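Mitogen-activated protein kinase, putative (Map kinase-like protein) (Leishmania major, PDB 3PG1) probably binds ATP and transfers its phosphate to serine and threonine residues of other proteins, as expected of a MAP kinase. Local coordinates at residues V76-R81 / F339-T344; A153-R158 / E335-D340. All coordinates share one frame; numbering follows the deposited sequence. Where two conformers were deposited one is given.

Contact 1 of 2, residues V76-R81 / F339-T344; sequences VLREIR and FDESVT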
loop_
_atom_site.group_PDB
_atom_site.type_symbol
_atom_site.label_atom_id
_atom_site.label_comp_id
_atom_site.label_asym_id
_atom_site.label_seq_id
_atom_site.Cartn_x
_atom_site.Cartn_y
_atom_site.Cartn_z
ATOM N N VAL A 76 -9.656 3.772 -12.867
ATOM C CA VAL A 76 -10.437 4.158 -11.681
ATOM C C VAL A 76 -11.372 3.015 -11.215
ATOM O O VAL A 76 -11.494 2.788 -10.010
ATOM C CB VAL A 76 -11.157 5.536 -11.837
ATOM C CG1 VAL A 76 -11.708 6.013 -10.497
ATOM C CG2 VAL A 76 -10.202 6.587 -12.389
ATOM N N LEU A 77 -11.988 2.274 -12.175
ATOM C CA LEU A 77 -12.863 1.141 -11.868
ATOM C C LEU A 77 -12.080 0.058 -11.115
ATOM O O LEU A 77 -12.587 -0.484 -10.132
ATOM C CB LEU A 77 -13.516 0.556 -13.139
ATOM C CG LEU A 77 -14.512 -0.591 -12.906
ATOM C CD1 LEU A 77 -15.660 -0.170 -11.993
ATOM C CD2 LEU A 77 -15.015 -1.164 -14.211
ATOM N N ARG A 78 -10.831 -0.204 -11.542
ATOM C CA ARG A 78 -9.969 -1.180 -10.868
ATOM C C ARG A 78 -9.610 -0.732 -9.439
ATOM O O ARG A 78 -9.656 -1.546 -8.517
ATOM C CB ARG A 78 -8.713 -1.475 -11.690
ATOM C CG ARG A 78 -8.036 -2.768 -11.210
ATOM C CD ARG A 78 -6.863 -3.212 -12.058
ATOM N NE ARG A 78 -6.375 -4.525 -11.620
ATOM C CZ ARG A 78 -5.518 -4.717 -10.618
ATOM N NH1 ARG A 78 -5.031 -3.686 -9.939
ATOM N NH2 ARG A 78 -5.137 -5.947 -10.294
ATOM N N GLU A 79 -9.293 0.565 -9.247
ATOM C CA GLU A 79 -8.969 1.094 -7.919
ATOM C C GLU A 79 -10.182 0.954 -6.988
ATOM O O GLU A 79 -10.046 0.619 -5.818
ATOM C CB GLU A 79 -8.579 2.581 -8.013
ATOM C CG GLU A 79 -7.281 2.855 -8.757
ATOM C CD GLU A 79 -6.817 4.302 -8.749
ATOM O OE1 GLU A 79 -7.456 5.139 -8.068
ATOM O OE2 GLU A 79 -5.798 4.594 -9.413
ATOM N N ILE A 80 -11.371 1.213 -7.529
ATOM C CA ILE A 80 -12.636 1.139 -6.805
ATOM C C ILE A 80 -13.021 -0.282 -6.465
ATOM O O ILE A 80 -13.409 -0.553 -5.330
ATOM C CB ILE A 80 -13.725 1.954 -7.586
ATOM C CG1 ILE A 80 -13.798 3.380 -7.061
ATOM C CG2 ILE A 80 -15.118 1.298 -7.641
ATOM C CD1 ILE A 80 -12.555 4.211 -7.309
ATOM N N ARG A 81 -12.949 -1.175 -7.445
ATOM C CA ARG A 81 -13.267 -2.591 -7.251
ATOM C C ARG A 81 -12.370 -3.210 -6.166
ATOM O O ARG A 81 -12.867 -3.968 -5.341
ATOM C CB ARG A 81 -13.145 -3.359 -8.588
ATOM C CG ARG A 81 -14.336 -3.072 -9.554
ATOM C CD ARG A 81 -14.803 -4.296 -10.325
ATOM N NE ARG A 81 -14.905 -5.451 -9.434
ATOM C CZ ARG A 81 -14.333 -6.627 -9.658
ATOM N NH1 ARG A 81 -13.689 -6.855 -10.799
ATOM N NH2 ARG A 81 -14.434 -7.597 -8.763
ATOM N N PHE A 339 -10.381 -9.181 -11.905
ATOM C CA PHE A 339 -10.745 -8.022 -12.713
ATOM C C PHE A 339 -10.618 -8.448 -14.181
ATOM O O PHE A 339 -9.554 -8.931 -14.601
ATOM C CB PHE A 339 -9.907 -6.770 -12.394
ATOM C CG PHE A 339 -10.418 -5.512 -13.070
ATOM C CD1 PHE A 339 -11.318 -4.672 -12.424
ATOM C CD2 PHE A 339 -10.014 -5.181 -14.360
ATOM C CE1 PHE A 339 -11.805 -3.517 -13.054
ATOM C CE2 PHE A 339 -10.500 -4.030 -14.990
ATOM C CZ PHE A 339 -11.389 -3.201 -14.331
ATOM N N ASP A 340 -11.726 -8.342 -14.936
ATOM C CA ASP A 340 -11.730 -8.713 -16.351
ATOM C C ASP A 340 -11.190 -7.510 -17.145
ATOM O O ASP A 340 -11.881 -6.503 -17.295
ATOM C CB ASP A 340 -13.144 -9.140 -16.810
ATOM C CG ASP A 340 -13.188 -9.915 -18.118
ATOM O OD1 ASP A 340 -12.484 -9.518 -19.067
ATOM O OD2 ASP A 340 -13.956 -10.903 -18.200
ATOM N N GLU A 341 -9.917 -7.598 -17.569
ATOM C CA GLU A 341 -9.220 -6.530 -18.281
ATOM C C GLU A 341 -9.568 -6.421 -19.773
ATOM O O GLU A 341 -9.189 -5.439 -20.414
ATOM C CB GLU A 341 -7.707 -6.588 -18.022
ATOM C CG GLU A 341 -7.279 -5.661 -16.896
ATOM C CD GLU A 341 -6.522 -6.330 -15.769
ATOM O OE1 GLU A 341 -5.548 -7.063 -16.058
ATOM O OE2 GLU A 341 -6.884 -6.098 -14.593
ATOM N N SER A 342 -10.360 -7.387 -20.295
ATOM C CA SER A 342 -10.856 -7.387 -21.675
ATOM C C SER A 342 -11.920 -6.288 -21.885
ATOM O O SER A 342 -12.231 -5.956 -23.033
ATOM C CB SER A 342 -11.424 -8.755 -22.045
ATOM O OG SER A 342 -12.731 -8.939 -21.525
ATOM N N VAL A 343 -12.483 -5.734 -20.774
ATOM C CA VAL A 343 -13.480 -4.652 -20.831
ATOM C C VAL A 343 -12.842 -3.400 -21.429
ATOM O O VAL A 343 -11.692 -3.079 -21.116
ATOM C CB VAL A 343 -14.242 -4.373 -19.498
ATOM C CG1 VAL A 343 -15.009 -5.606 -19.023
ATOM C CG2 VAL A 343 -13.317 -3.841 -18.400
ATOM N N THR A 344 -13.553 -2.750 -22.350
ATOM C CA THR A 344 -13.044 -1.578 -23.055
ATOM C C THR A 344 -14.111 -0.499 -23.202
ATOM O O THR A 344 -13.790 0.688 -23.180
ATOM C CB THR A 344 -12.355 -2.004 -24.376
ATOM O OG1 THR A 344 -11.688 -0.883 -24.949
ATOM C CG2 THR A 344 -13.316 -2.641 -25.389
#
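The αC helix of the kinase N-terminal lobe turns L77, R78 and R81 toward F339 of the C-terminal extension. The CB and CG methylenes of R78 lie over one face of the F339 ring: CG stands 4.1 Å from the ring centroid, 16° off the normal, a CH-pi contact displaced toward the rim. CG swung opposite the backbone N (chi1 -163°) puts these methylenes on the ring, and the straight chain beyond carries NE to OE2 of E341, 3.4 Å away, in a salt bridge whose N-H...O bond is weak and bent. L77 meets the ring at its edge, with CG 4.0 Å from F339 CE1, a fitting place for a branched apolar side chain, which also touches M349, I352 and F353 of helix 346-360. This is the arrangement of a MAP kinase, in which the extension C-terminal to the catalytic core runs back over αC. The R81 chain, kinked about CG-CD, brings its guanidinium within 13° of parallel to the ring, NH1 approaching F339 CD1 obliquely at 3.6 Å. Its charge is engaged elsewhere, NH1 by the carbonyl of H338 and NE by E356. Beyond F339 a type I turn runs from D340 to V343, where D340 OD1 accepts from S342 N in an Asx turn.

Contact 2 of 2, residues A153-R158 / E335-D340; sequences AGVVHR and ERFHFD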
loop_
_atom_site.group_PDB
_atom_site.type_symbol
_atom_site.label_atom_id
_atom_site.label_comp_id
_atom_site.label_asym_id
_atom_site.label_seq_id
_atom_site.Cartn_x
_atom_site.Cartn_y
_atom_site.Cartn_z
ATOM N N ALA A 153 -6.283 -12.946 -1.065
ATOM C CA ALA A 153 -7.155 -12.610 -2.199
ATOM C C ALA A 153 -6.365 -12.486 -3.548
ATOM O O ALA A 153 -6.957 -12.074 -4.544
ATOM C CB ALA A 153 -7.887 -11.306 -1.919
ATOM N N GLY A 154 -5.084 -12.864 -3.574
ATOM C CA GLY A 154 -4.237 -12.770 -4.771
ATOM C C GLY A 154 -3.771 -11.355 -5.096
ATOM O O GLY A 154 -3.361 -11.070 -6.221
ATOM N N VAL A 155 -3.841 -10.442 -4.123
ATOM C CA VAL A 155 -3.458 -9.059 -4.358
ATOM C C VAL A 155 -2.095 -8.795 -3.774
ATOM O O VAL A 155 -1.828 -9.129 -2.615
ATOM C CB VAL A 155 -4.580 -8.112 -3.817
ATOM C CG1 VAL A 155 -4.175 -6.621 -3.886
ATOM C CG2 VAL A 155 -5.868 -8.357 -4.590
ATOM N N VAL A 156 -1.237 -8.181 -4.564
ATOM C CA VAL A 156 0.103 -7.832 -4.109
ATOM C C VAL A 156 0.128 -6.321 -3.933
ATOM O O VAL A 156 -0.310 -5.594 -4.847
ATOM C CB VAL A 156 1.166 -8.320 -5.137
ATOM C CG1 VAL A 156 2.581 -7.914 -4.689
ATOM C CG2 VAL A 156 1.071 -9.857 -5.304
ATOM N N HIS A 157 0.615 -5.831 -2.761
ATOM C CA HIS A 157 0.653 -4.373 -2.539
ATOM C C HIS A 157 1.633 -3.769 -3.510
ATOM O O HIS A 157 1.262 -2.923 -4.325
ATOM C CB HIS A 157 1.019 -3.998 -1.061
ATOM C CG HIS A 157 0.805 -2.551 -0.748
ATOM N ND1 HIS A 157 1.415 -1.548 -1.488
ATOM C CD2 HIS A 157 -0.001 -1.975 0.182
ATOM C CE1 HIS A 157 0.954 -0.406 -1.002
ATOM N NE2 HIS A 157 0.095 -0.617 0.003
ATOM N N ARG A 158 2.876 -4.217 -3.445
ATOM C CA ARG A 158 3.974 -3.794 -4.312
ATOM C C ARG A 158 4.612 -2.449 -3.973
ATOM O O ARG A 158 5.716 -2.153 -4.456
ATOM C CB ARG A 158 3.593 -3.915 -5.805
ATOM C CG ARG A 158 4.799 -4.140 -6.715
ATOM C CD ARG A 158 4.359 -3.938 -8.155
ATOM N NE ARG A 158 5.449 -3.427 -8.982
ATOM C CZ ARG A 158 5.371 -3.241 -10.296
ATOM N NH1 ARG A 158 4.247 -3.522 -10.950
ATOM N NH2 ARG A 158 6.418 -2.785 -10.969
ATOM N N GLU A 335 -12.422 -13.513 -0.855
ATOM C CA GLU A 335 -12.144 -14.494 -1.914
ATOM C C GLU A 335 -11.152 -13.864 -2.898
ATOM O O GLU A 335 -10.878 -12.669 -2.825
ATOM C CB GLU A 335 -13.452 -14.845 -2.668
ATOM C CG GLU A 335 -14.574 -15.426 -1.817
ATOM C CD GLU A 335 -15.942 -15.545 -2.468
ATOM O OE1 GLU A 335 -16.251 -14.746 -3.382
ATOM O OE2 GLU A 335 -16.731 -16.408 -2.021
ATOM N N ARG A 336 -10.615 -14.655 -3.842
ATOM C CA ARG A 336 -9.709 -14.154 -4.851
ATOM C C ARG A 336 -10.298 -13.005 -5.654
ATOM O O ARG A 336 -11.441 -13.081 -6.107
ATOM C CB ARG A 336 -9.215 -15.338 -5.704
ATOM C CG ARG A 336 -8.317 -14.997 -6.880
ATOM C CD ARG A 336 -7.709 -16.264 -7.426
ATOM N NE ARG A 336 -6.659 -16.772 -6.529
ATOM C CZ ARG A 336 -5.387 -16.380 -6.565
ATOM N NH1 ARG A 336 -4.985 -15.478 -7.454
ATOM N NH2 ARG A 336 -4.512 -16.874 -5.705
ATOM N N PHE A 337 -9.531 -11.900 -5.763
ATOM C CA PHE A 337 -9.940 -10.745 -6.556
ATOM C C PHE A 337 -9.739 -11.083 -8.050
ATOM O O PHE A 337 -8.720 -11.671 -8.433
ATOM C CB PHE A 337 -9.143 -9.475 -6.166
ATOM C CG PHE A 337 -9.478 -8.263 -7.007
ATOM C CD1 PHE A 337 -10.664 -7.557 -6.803
ATOM C CD2 PHE A 337 -8.621 -7.842 -8.026
ATOM C CE1 PHE A 337 -10.979 -6.449 -7.590
ATOM C CE2 PHE A 337 -8.933 -6.722 -8.802
ATOM C CZ PHE A 337 -10.124 -6.052 -8.602
ATOM N N HIS A 338 -10.747 -10.764 -8.860
ATOM C CA HIS A 338 -10.729 -10.959 -10.310
ATOM C C HIS A 338 -11.168 -9.665 -10.965
ATOM O O HIS A 338 -12.190 -9.088 -10.579
ATOM C CB HIS A 338 -11.671 -12.100 -10.760
ATOM C CG HIS A 338 -11.290 -13.462 -10.263
ATOM N ND1 HIS A 338 -12.051 -14.123 -9.305
ATOM C CD2 HIS A 338 -10.248 -14.255 -10.616
ATOM C CE1 HIS A 338 -11.442 -15.284 -9.101
ATOM N NE2 HIS A 338 -10.347 -15.406 -9.859
ATOM N N PHE A 339 -10.381 -9.181 -11.905
ATOM C CA PHE A 339 -10.745 -8.022 -12.713
ATOM C C PHE A 339 -10.618 -8.448 -14.181
ATOM O O PHE A 339 -9.554 -8.931 -14.601
ATOM C CB PHE A 339 -9.907 -6.770 -12.394
ATOM C CG PHE A 339 -10.418 -5.512 -13.070
ATOM C CD1 PHE A 339 -11.318 -4.672 -12.424
ATOM C CD2 PHE A 339 -10.014 -5.181 -14.360
ATOM C CE1 PHE A 339 -11.805 -3.517 -13.054
ATOM C CE2 PHE A 339 -10.500 -4.030 -14.990
ATOM C CZ PHE A 339 -11.389 -3.201 -14.331
ATOM N N ASP A 340 -11.726 -8.342 -14.936
ATOM C CA ASP A 340 -11.730 -8.713 -16.351
ATOM C C ASP A 340 -11.190 -7.510 -17.145
ATOM O O ASP A 340 -11.881 -6.503 -17.295
ATOM C CB ASP A 340 -13.144 -9.140 -16.810
ATOM C CG ASP A 340 -13.188 -9.915 -18.118
ATOM O OD1 ASP A 340 -12.484 -9.518 -19.067
ATOM O OD2 ASP A 340 -13.956 -10.903 -18.200
#
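One face of the R336 guanidinium is laid over G154, with NH1 3.9 Å from G154 CA, and the F337 ring is approached obliquely by CG2 of V155. H85 packs edge-to-face with that ring. CG2 touches the methylene below the ring, 3.8 Å from F337 CB, while the ring itself is thrown across from the backbone N (chi1 177°), which carries it toward R81 and L82 of helix 70-85. The backbones join at A153, where F337 N donates to A153 O over 2.9 Å with a nearly straight N-H...O angle of 171°. The same oxygen receives a CA-H...O contact from R336 CA at 3.5 Å. A153 follows the helix 133-152, the αE helix of the kinase C-terminal lobe, which a Schellman motif closes; G154 is its C-prime residue, and its phi of 75° is easily adopted without a side chain. The small CB of A153 sits 3.4 Å from E335 O, a carbonyl whose hydrogen bond comes from H85 NE2. From G154 the chain leads through V155 and V156 to the H157-R158 pair that opens the catalytic-loop HRD sequence. Because the main bond is backbone to backbone, the joint should depend little on side-chain charge, although a guanidinium beside a helix C-terminus is probably favoured electrostatically.

Overall arrangement
Contacts 1 and 2 use overlapping parts of one extended strip, sharing F339 and D340, and their centres lie 12 Å apart. The strip runs from the end of αE in the C-terminal lobe to αC in the N-terminal lobe, so together they tie the two lobes along one side. R81 belongs to both neighbourhoods: its NH1 is 2.7 Å from H338 O, a probable hydrogen bond, and its backbone C lies 3.8 Å from F337 CE1. Active-site elements continue from the same segments, outside the contacts themselves. E79 and K52 are the αC glutamate and β3 lysine of kinases, here a long, weak pair; E79 O accepts from N179 and H157 touches F178, both of the DFG-equivalent sequence.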